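Oxidoreductase (Ralstonia eutropha, PDB 3HJ9) binds flavin mononucleotide in a nitroreductase-type fold and probably works as an FMN-dependent oxidoreductase, its substrate not established. Local coordinates at residues V140-H145 / M197-D202; L180-R185 / Q209-A214. All blocks are in the same frame, centred on the assembly; numbering follows the deposited sequence.

Contact 1: V140-H145 / M197-D202; sequences VFVANH and MSLNED
The methyl CE of the selenomethionine M197 meets V140 and V142, two valines on the same face of strand 137-144, and this apolar patch carries one end of the contact. V140 and M197 approach tip to tip, CE lying 3.9 Å from V140 CB, while the selenium comes near V140 CG1. A bend at the last torsion of M197 (chi3 74°) brings CE in between the two valines, where it also meets V142 CG2 at 3.8 Å as M197 and V142 slide past each other. V142 and L199 reach toward each other tip to tip, CG1, carried away from the backbone N (chi1 175°), touching L199 CD1 at 3.9 Å.

Polar contact takes over at the far end. The backbone N of H145 donates to the carbonyl O of D202 at 2.8 Å, nearly in line with the C=O bond. That oxygen also lies in the plane of the H145 imidazole, at the ring's edge; NE2 of the same ring is hydrogen-bonded to E204. The N144 amide and the D202 carboxylate lie near each other, their planes 58° apart.

M197 follows helix 190-196, whose end is closed by a Schellman motif at S198. Y97 of strand 94-100 packs against V142, M197 and L199, so the loop covers this part of the sheet's face, over strands 94-100 and 137-144, whereas F141 points to the other face, against helix 156-177.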
ATOM      1  N   VAL A 140      -0.896   4.244 -13.845  1.00 18.43           N
ATOM      2  CA  VAL A 140      -2.188   3.528 -13.651  1.00 17.79           C
ATOM      3  C   VAL A 140      -1.911   2.079 -13.227  1.00 18.30           C
ATOM      4  O   VAL A 140      -1.163   1.332 -13.925  1.00 18.87           O
ATOM      5  CB  VAL A 140      -3.077   3.511 -14.887  1.00 17.89           C
ATOM      6  CG1 VAL A 140      -4.468   2.999 -14.504  1.00 15.29           C
ATOM      7  CG2 VAL A 140      -3.156   4.900 -15.479  1.00 16.11           C
ATOM      8  N   PHE A 141      -2.513   1.672 -12.110  1.00 16.27           N
ATOM      9  CA  PHE A 141      -2.337   0.320 -11.546  1.00 18.10           C
ATOM     10  C   PHE A 141      -3.545  -0.473 -12.035  1.00 17.13           C
ATOM     11  O   PHE A 141      -4.682  -0.210 -11.613  1.00 18.88           O
ATOM     12  CB  PHE A 141      -2.239   0.377 -10.022  1.00 17.72           C
ATOM     13  CG  PHE A 141      -1.061   1.199  -9.522  1.00 20.82           C
ATOM     14  CD1 PHE A 141      -1.176   2.563  -9.336  1.00 21.62           C
ATOM     15  CD2 PHE A 141       0.173   0.588  -9.249  1.00 22.47           C
ATOM     16  CE1 PHE A 141      -0.088   3.327  -8.894  1.00 21.52           C
ATOM     17  CE2 PHE A 141       1.265   1.335  -8.782  1.00 22.30           C
ATOM     18  CZ  PHE A 141       1.133   2.700  -8.594  1.00 21.97           C
ATOM     19  N   VAL A 142      -3.301  -1.379 -12.966  1.00 16.12           N
ATOM     20  CA  VAL A 142      -4.355  -2.147 -13.612  1.00 16.45           C
ATOM     21  C   VAL A 142      -4.396  -3.556 -13.063  1.00 17.28           C
ATOM     22  O   VAL A 142      -3.379  -4.224 -13.088  1.00 19.81           O
ATOM     23  CB  VAL A 142      -4.136  -2.195 -15.110  1.00 15.82           C
ATOM     24  CG1 VAL A 142      -5.190  -3.112 -15.809  1.00 16.26           C
ATOM     25  CG2 VAL A 142      -4.154  -0.758 -15.697  1.00 14.06           C
ATOM     26  N   ALA A 143      -5.573  -4.012 -12.616  1.00 18.85           N
ATOM     27  CA  ALA A 143      -5.762  -5.394 -12.096  1.00 19.41           C
ATOM     28  C   ALA A 143      -6.038  -6.310 -13.259  1.00 19.95           C
ATOM     29  O   ALA A 143      -6.876  -5.995 -14.115  1.00 19.14           O
ATOM     30  CB  ALA A 143      -6.912  -5.508 -11.084  1.00 19.36           C
ATOM     31  N   ASN A 144      -5.356  -7.448 -13.270  1.00 19.01           N
ATOM     32  CA  ASN A 144      -5.534  -8.451 -14.277  1.00 21.00           C
ATOM     33  C   ASN A 144      -6.368  -9.589 -13.708  1.00 20.22           C
ATOM     34  O   ASN A 144      -5.848 -10.499 -13.054  1.00 19.68           O
ATOM     35  CB  ASN A 144      -4.192  -8.933 -14.816  1.00 23.22           C
ATOM     36  CG  ASN A 144      -4.352  -9.631 -16.145  1.00 25.87           C
ATOM     37  OD1 ASN A 144      -5.213 -10.513 -16.316  1.00 25.12           O
ATOM     38  ND2 ASN A 144      -3.582  -9.173 -17.130  1.00 29.35           N
ATOM     39  N   HIS A 145      -7.668  -9.545 -13.998  1.00 20.06           N
ATOM     40  CA  HIS A 145      -8.613 -10.556 -13.513  1.00 19.68           C
ATOM     41  C   HIS A 145      -8.345 -11.980 -14.014  1.00 19.33           C
ATOM     42  O   HIS A 145      -8.731 -12.954 -13.350  1.00 17.15           O
ATOM     43  CB  HIS A 145     -10.082 -10.110 -13.740  1.00 20.19           C
ATOM     44  CG  HIS A 145     -10.506  -8.974 -12.848  1.00 21.44           C
ATOM     45  ND1 HIS A 145     -11.135  -9.172 -11.636  1.00 21.38           N
ATOM     46  CD2 HIS A 145     -10.373  -7.629 -12.980  1.00 21.93           C
ATOM     47  CE1 HIS A 145     -11.369  -8.006 -11.058  1.00 21.52           C
ATOM     48  NE2 HIS A 145     -10.909  -7.050 -11.851  1.00 22.22           N
HETATM   49  N   MSE A 197      -7.421   3.475 -22.624  1.00 16.63           N
HETATM   50  CA  MSE A 197      -6.176   2.737 -22.541  1.00 16.92           C
HETATM   51  C   MSE A 197      -6.070   1.492 -23.459  1.00 16.92           C
HETATM   52  O   MSE A 197      -5.004   0.863 -23.465  1.00 15.35           O
HETATM   53  CB  MSE A 197      -5.917   2.314 -21.086  1.00 16.70           C
HETATM   54  CG  MSE A 197      -5.664   3.488 -20.142  1.00 16.84           C
HETATM   55 SE   MSE A 197      -5.575   2.816 -18.325  0.75 17.10          SE
HETATM   56  CE  MSE A 197      -3.833   1.949 -18.346  1.00 16.56           C
ATOM     57  N   SER A 198      -7.156   1.146 -24.186  1.00 15.89           N
ATOM     58  CA  SER A 198      -7.230  -0.031 -25.080  1.00 16.21           C
ATOM     59  C   SER A 198      -6.913  -1.338 -24.300  1.00 16.67           C
ATOM     60  O   SER A 198      -6.227  -2.219 -24.802  1.00 15.10           O
ATOM     61  CB  SER A 198      -6.302   0.146 -26.294  1.00 17.47           C
ATOM     62  OG  SER A 198      -6.543   1.399 -26.985  1.00 19.25           O
ATOM     63  N   LEU A 199      -7.390  -1.420 -23.058  1.00 17.53           N
ATOM     64  CA  LEU A 199      -7.148  -2.595 -22.197  1.00 17.82           C
ATOM     65  C   LEU A 199      -8.023  -3.746 -22.657  1.00 18.31           C
ATOM     66  O   LEU A 199      -9.053  -3.532 -23.287  1.00 16.04           O
ATOM     67  CB  LEU A 199      -7.475  -2.300 -20.726  1.00 17.99           C
ATOM     68  CG  LEU A 199      -6.664  -1.286 -19.949  1.00 18.94           C
ATOM     69  CD1 LEU A 199      -7.170  -1.138 -18.510  1.00 18.70           C
ATOM     70  CD2 LEU A 199      -5.164  -1.609 -19.985  1.00 19.58           C
ATOM     71  N   ASN A 200      -7.610  -4.968 -22.325  1.00 19.56           N
ATOM     72  CA  ASN A 200      -8.397  -6.176 -22.611  1.00 20.59           C
ATOM     73  C   ASN A 200      -9.575  -6.234 -21.665  1.00 19.17           C
ATOM     74  O   ASN A 200      -9.567  -5.522 -20.652  1.00 16.94           O
ATOM     75  CB  ASN A 200      -7.555  -7.434 -22.393  1.00 22.76           C
ATOM     76  CG  ASN A 200      -6.383  -7.508 -23.330  1.00 25.29           C
ATOM     77  OD1 ASN A 200      -6.468  -7.090 -24.483  1.00 28.43           O
ATOM     78  ND2 ASN A 200      -5.279  -8.053 -22.848  1.00 28.02           N
ATOM     79  N   GLU A 201     -10.555  -7.092 -21.974  1.00 19.05           N
ATOM     80  CA  GLU A 201     -11.755  -7.253 -21.122  1.00 21.47           C
ATOM     81  C   GLU A 201     -11.472  -7.599 -19.668  1.00 21.81           C
ATOM     82  O   GLU A 201     -12.138  -7.062 -18.784  1.00 21.15           O
ATOM     83  CB  GLU A 201     -12.741  -8.284 -21.675  1.00 22.90           C
ATOM     84  CG  GLU A 201     -13.510  -7.777 -22.884  1.00 25.62           C
ATOM     85  CD  GLU A 201     -14.604  -8.750 -23.363  1.00 27.35           C
ATOM     86  OE1 GLU A 201     -15.190  -9.499 -22.534  1.00 28.73           O
ATOM     87  OE2 GLU A 201     -14.897  -8.739 -24.580  1.00 29.29           O
ATOM     88  N   ASP A 202     -10.474  -8.462 -19.440  1.00 21.15           N
ATOM     89  CA  ASP A 202     -10.082  -8.890 -18.089  1.00 21.89           C
ATOM     90  C   ASP A 202      -9.145  -7.914 -17.308  1.00 20.49           C
ATOM     91  O   ASP A 202      -8.686  -8.263 -16.230  1.00 20.65           O
ATOM     92  CB  ASP A 202      -9.524 -10.343 -18.122  1.00 23.17           C
ATOM     93  CG  ASP A 202      -8.179 -10.472 -18.851  1.00 24.73           C
ATOM     94  OD1 ASP A 202      -7.573  -9.452 -19.224  1.00 26.27           O
ATOM     95  OD2 ASP A 202      -7.732 -11.621 -19.069  1.00 28.14           O
TER

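Contact 2: L180-R185 / Q209-A214; sequences LGAVVR and QTIGRA. With FMN (flavin mononucleotide), chain C.
An antiparallel β-ladder joins strand 181-185, at the edge of the chain's sheet, to strand 203-212, and its V183-R185 end forms part of the FMN pocket of this nitroreductase-family protein. Two hydrogen-bonded pairs, G181 with G212 and V183 with T210, alternate with the non-hydrogen-bonded pairs A182 with I211 and V184 with Q209. G181 N gives G212 O a short 2.6 Å bond, and V183 O receives T210 N at 3.0 Å. On the face of A182 and I211, A182 CB packs on I211 CG1 at 3.9 Å; the extended Q209 side chain on the same face donates through NE2 to A168 O of helix 156-177.

V183 and T210 stand side by side on the other face. With CG2 anti to its backbone N, V183 turns this methyl to the flavin, 3.7 Å from N1. V184, on the opposite face with A182 and Q209, brings CG1 to FMN C9 at 3.5 Å, and its backbone O comes nearest, 3.0 Å from FMN C10. R185 forms a salt bridge with D130, which also binds FMN. The R185 side chain, bent at chi3 (72°), crosses T210, and NH1 donates to T210 OG1 at 3.0 Å, the oxygen lying 19° out of the guanidinium plane and also hydrogen-bonded to D138.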
ATOM      1  N   LEU A 180      10.117  14.763  -5.241  1.00 18.39           N
ATOM      2  CA  LEU A 180       9.014  14.803  -6.186  1.00 20.52           C
ATOM      3  C   LEU A 180       7.682  14.760  -5.423  1.00 21.33           C
ATOM      4  O   LEU A 180       7.604  14.261  -4.301  1.00 21.94           O
ATOM      5  CB  LEU A 180       9.082  13.598  -7.134  1.00 21.37           C
ATOM      6  CG  LEU A 180      10.226  13.473  -8.141  1.00 22.35           C
ATOM      7  CD1 LEU A 180      10.162  12.116  -8.870  1.00 21.64           C
ATOM      8  CD2 LEU A 180      10.161  14.643  -9.153  1.00 22.30           C
ATOM      9  N   GLY A 181       6.642  15.301  -6.048  1.00 20.96           N
ATOM     10  CA  GLY A 181       5.281  15.234  -5.536  1.00 19.75           C
ATOM     11  C   GLY A 181       4.585  14.017  -6.130  1.00 20.20           C
ATOM     12  O   GLY A 181       4.944  13.549  -7.235  1.00 21.27           O
ATOM     13  N   ALA A 182       3.578  13.518  -5.407  1.00 19.57           N
ATOM     14  CA  ALA A 182       2.741  12.407  -5.826  1.00 18.50           C
ATOM     15  C   ALA A 182       1.333  12.500  -5.185  1.00 18.81           C
ATOM     16  O   ALA A 182       1.186  13.104  -4.115  1.00 16.22           O
ATOM     17  CB  ALA A 182       3.420  11.038  -5.463  1.00 16.87           C
ATOM     18  N   VAL A 183       0.316  11.936  -5.853  1.00 17.51           N
ATOM     19  CA  VAL A 183      -1.043  11.807  -5.253  1.00 17.84           C
ATOM     20  C   VAL A 183      -1.711  10.596  -5.881  1.00 19.49           C
ATOM     21  O   VAL A 183      -1.769  10.503  -7.120  1.00 18.43           O
ATOM     22  CB  VAL A 183      -1.887  13.086  -5.354  1.00 17.46           C
ATOM     23  CG1 VAL A 183      -2.137  13.478  -6.802  1.00 17.16           C
ATOM     24  CG2 VAL A 183      -3.258  12.942  -4.577  1.00 15.32           C
ATOM     25  N   VAL A 184      -2.052   9.601  -5.049  1.00 20.15           N
ATOM     26  CA  VAL A 184      -2.782   8.425  -5.484  1.00 19.23           C
ATOM     27  C   VAL A 184      -4.255   8.875  -5.664  1.00 19.80           C
ATOM     28  O   VAL A 184      -4.763   9.744  -4.919  1.00 19.76           O
ATOM     29  CB  VAL A 184      -2.627   7.210  -4.496  1.00 20.51           C
ATOM     30  CG1 VAL A 184      -3.304   7.475  -3.129  1.00 20.04           C
ATOM     31  CG2 VAL A 184      -3.184   5.948  -5.168  1.00 20.40           C
ATOM     32  N   ARG A 185      -4.908   8.360  -6.706  1.00 18.56           N
ATOM     33  CA  ARG A 185      -6.293   8.727  -7.046  1.00 18.99           C
ATOM     34  C   ARG A 185      -7.076   7.463  -7.336  1.00 19.61           C
ATOM     35  O   ARG A 185      -6.669   6.649  -8.185  1.00 20.49           O
ATOM     36  CB  ARG A 185      -6.342   9.686  -8.223  1.00 18.63           C
ATOM     37  CG  ARG A 185      -5.321  10.814  -8.117  1.00 18.59           C
ATOM     38  CD  ARG A 185      -5.069  11.467  -9.439  1.00 19.51           C
ATOM     39  NE  ARG A 185      -6.168  12.279  -9.908  1.00 18.18           N
ATOM     40  CZ  ARG A 185      -6.180  12.906 -11.086  1.00 19.02           C
ATOM     41  NH1 ARG A 185      -5.147  12.817 -11.921  1.00 19.21           N
ATOM     42  NH2 ARG A 185      -7.217  13.638 -11.438  1.00 19.25           N
ATOM     43  N   GLN A 209      -1.903   7.398 -10.163  1.00 22.93           N
ATOM     44  CA  GLN A 209      -1.046   8.243  -9.312  1.00 21.02           C
ATOM     45  C   GLN A 209      -0.336   9.271 -10.152  1.00 20.25           C
ATOM     46  O   GLN A 209       0.422   8.918 -11.078  1.00 19.36           O
ATOM     47  CB  GLN A 209      -0.066   7.380  -8.555  1.00 21.49           C
ATOM     48  CG  GLN A 209       0.694   8.045  -7.385  1.00 21.37           C
ATOM     49  CD  GLN A 209       1.572   7.005  -6.656  1.00 22.34           C
ATOM     50  OE1 GLN A 209       1.947   5.993  -7.265  1.00 21.54           O
ATOM     51  NE2 GLN A 209       1.876   7.230  -5.366  1.00 22.34           N
ATOM     52  N   THR A 210      -0.591  10.537  -9.831  1.00 19.69           N
ATOM     53  CA  THR A 210      -0.075  11.666 -10.600  1.00 19.49           C
ATOM     54  C   THR A 210       1.229  12.099  -9.957  1.00 19.81           C
ATOM     55  O   THR A 210       1.247  12.346  -8.769  1.00 19.83           O
ATOM     56  CB  THR A 210      -1.111  12.754 -10.634  1.00 18.69           C
ATOM     57  OG1 THR A 210      -2.253  12.189 -11.265  1.00 19.34           O
ATOM     58  CG2 THR A 210      -0.656  13.966 -11.398  1.00 17.56           C
ATOM     59  N   ILE A 211       2.304  12.158 -10.754  1.00 18.89           N
ATOM     60  CA  ILE A 211       3.654  12.417 -10.255  1.00 19.69           C
ATOM     61  C   ILE A 211       4.386  13.501 -11.035  1.00 19.64           C
ATOM     62  O   ILE A 211       4.260  13.599 -12.258  1.00 18.76           O
ATOM     63  CB  ILE A 211       4.461  11.073 -10.269  1.00 20.26           C
ATOM     64  CG1 ILE A 211       3.865  10.099  -9.245  1.00 21.17           C
ATOM     65  CG2 ILE A 211       5.981  11.299 -10.001  1.00 20.14           C
ATOM     66  CD1 ILE A 211       4.465   8.716  -9.224  1.00 21.04           C
ATOM     67  N   GLY A 212       5.114  14.332 -10.296  1.00 19.58           N
ATOM     68  CA  GLY A 212       5.983  15.355 -10.841  1.00 20.23           C
ATOM     69  C   GLY A 212       6.645  16.195  -9.763  1.00 21.43           C
ATOM     70  O   GLY A 212       6.430  15.944  -8.559  1.00 21.63           O
ATOM     71  N   ARG A 213       7.469  17.166 -10.168  1.00 21.99           N
ATOM     72  CA  ARG A 213       8.002  18.132  -9.219  1.00 24.39           C
ATOM     73  C   ARG A 213       6.831  18.979  -8.753  1.00 22.59           C
ATOM     74  O   ARG A 213       5.972  19.336  -9.551  1.00 22.13           O
ATOM     75  CB  ARG A 213       9.117  19.031  -9.799  1.00 27.81           C
ATOM     76  CG  ARG A 213      10.508  18.479  -9.542  1.00 32.30           C
ATOM     77  CD  ARG A 213      11.671  19.188 -10.250  1.00 35.10           C
ATOM     78  NE  ARG A 213      11.833  18.775 -11.656  1.00 38.38           N
ATOM     79  CZ  ARG A 213      12.297  17.577 -12.100  1.00 41.06           C
ATOM     80  NH1 ARG A 213      12.629  16.550 -11.262  1.00 41.41           N
ATOM     81  NH2 ARG A 213      12.400  17.376 -13.423  1.00 40.91           N
ATOM     82  N   ALA A 214       6.808  19.289  -7.458  1.00 22.61           N
ATOM     83  CA  ALA A 214       5.778  20.142  -6.863  1.00 22.95           C
ATOM     84  C   ALA A 214       5.883  21.526  -7.486  1.00 23.45           C
ATOM     85  O   ALA A 214       6.977  21.945  -7.812  1.00 22.33           O
ATOM     86  CB  ALA A 214       5.949  20.225  -5.327  1.00 22.17           C
TER
HETATM   87  N1  FMN C 300      -6.805  12.274  -3.695  1.00 21.46           N
HETATM   88  C2  FMN C 300      -7.407  12.915  -4.763  1.00 23.43           C
HETATM   89  O2  FMN C 300      -7.180  14.108  -4.979  1.00 24.15           O
HETATM   90  N3  FMN C 300      -8.254  12.193  -5.599  1.00 24.40           N
HETATM   91  C4  FMN C 300      -8.534  10.855  -5.351  1.00 23.34           C
HETATM   92  O4  FMN C 300      -9.295  10.261  -6.127  1.00 23.41           O
HETATM   93  C4A FMN C 300      -7.925  10.206  -4.264  1.00 22.28           C
HETATM   94  N5  FMN C 300      -8.171   8.872  -4.000  1.00 22.79           N
HETATM   95  C5A FMN C 300      -7.510   8.217  -2.974  1.00 23.11           C
HETATM   96  C6  FMN C 300      -7.777   6.866  -2.788  1.00 23.28           C
HETATM   97  C7  FMN C 300      -7.147   6.168  -1.747  1.00 23.42           C
HETATM   98  C7M FMN C 300      -7.442   4.707  -1.551  1.00 23.65           C
HETATM   99  C8  FMN C 300      -6.265   6.827  -0.881  1.00 23.29           C
HETATM  100  C8M FMN C 300      -5.614   6.081   0.244  1.00 21.55           C
HETATM  101  C9  FMN C 300      -6.008   8.200  -1.058  1.00 22.58           C
HETATM  102  C9A FMN C 300      -6.627   8.915  -2.108  1.00 22.01           C
HETATM  103  N10 FMN C 300      -6.401  10.270  -2.363  1.00 22.52           N
HETATM  104  C10 FMN C 300      -7.053  10.923  -3.427  1.00 22.69           C
HETATM  105  C1' FMN C 300      -5.419  11.079  -1.562  1.00 23.00           C
HETATM  106  C2' FMN C 300      -5.967  11.593  -0.258  1.00 24.34           C
HETATM  107  O2' FMN C 300      -6.894  12.637  -0.480  1.00 23.54           O
HETATM  108  C3' FMN C 300      -4.788  12.062   0.583  1.00 25.31           C
HETATM  109  O3' FMN C 300      -4.055  10.916   0.963  1.00 26.58           O
HETATM  110  C4' FMN C 300      -5.314  12.831   1.809  1.00 25.85           C
HETATM  111  O4' FMN C 300      -5.648  14.137   1.349  1.00 26.29           O
HETATM  112  C5' FMN C 300      -4.320  12.908   2.958  1.00 25.83           C
HETATM  113  O5' FMN C 300      -3.197  13.648   2.481  1.00 26.25           O
HETATM  114  P   FMN C 300      -1.735  13.018   2.566  1.00 27.45           P
HETATM  115  O1P FMN C 300      -1.451  12.354   3.888  1.00 25.02           O
HETATM  116  O2P FMN C 300      -1.614  11.969   1.475  1.00 25.37           O
HETATM  117  O3P FMN C 300      -0.741  14.158   2.345  1.00 25.80           O

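In the fold
After the N-terminal helices and strands, the chain reaches strand 137-144, half of contact 1, then helix 156-177, and returns along strand 181-185, where contact 2 begins. Helix 190-196 leads into the loop that closes contact 1 over a largely helical span of 51 residues. Strand 203-212 then completes contact 2, closing a shorter span of 23 residues. The four segments alternate, so the two closures cross rather than nest. Strand 203-212 lies between strands 137-144 and 181-185 in the sheet, linking sites centred 22 Å apart. F141 CZ packs against Q209 OE1 at 3.6 Å; contact 2 reaches the flavin, while contact 1 lies at the C-terminal end of inner strand 137-144, on the other side of the chain's centre.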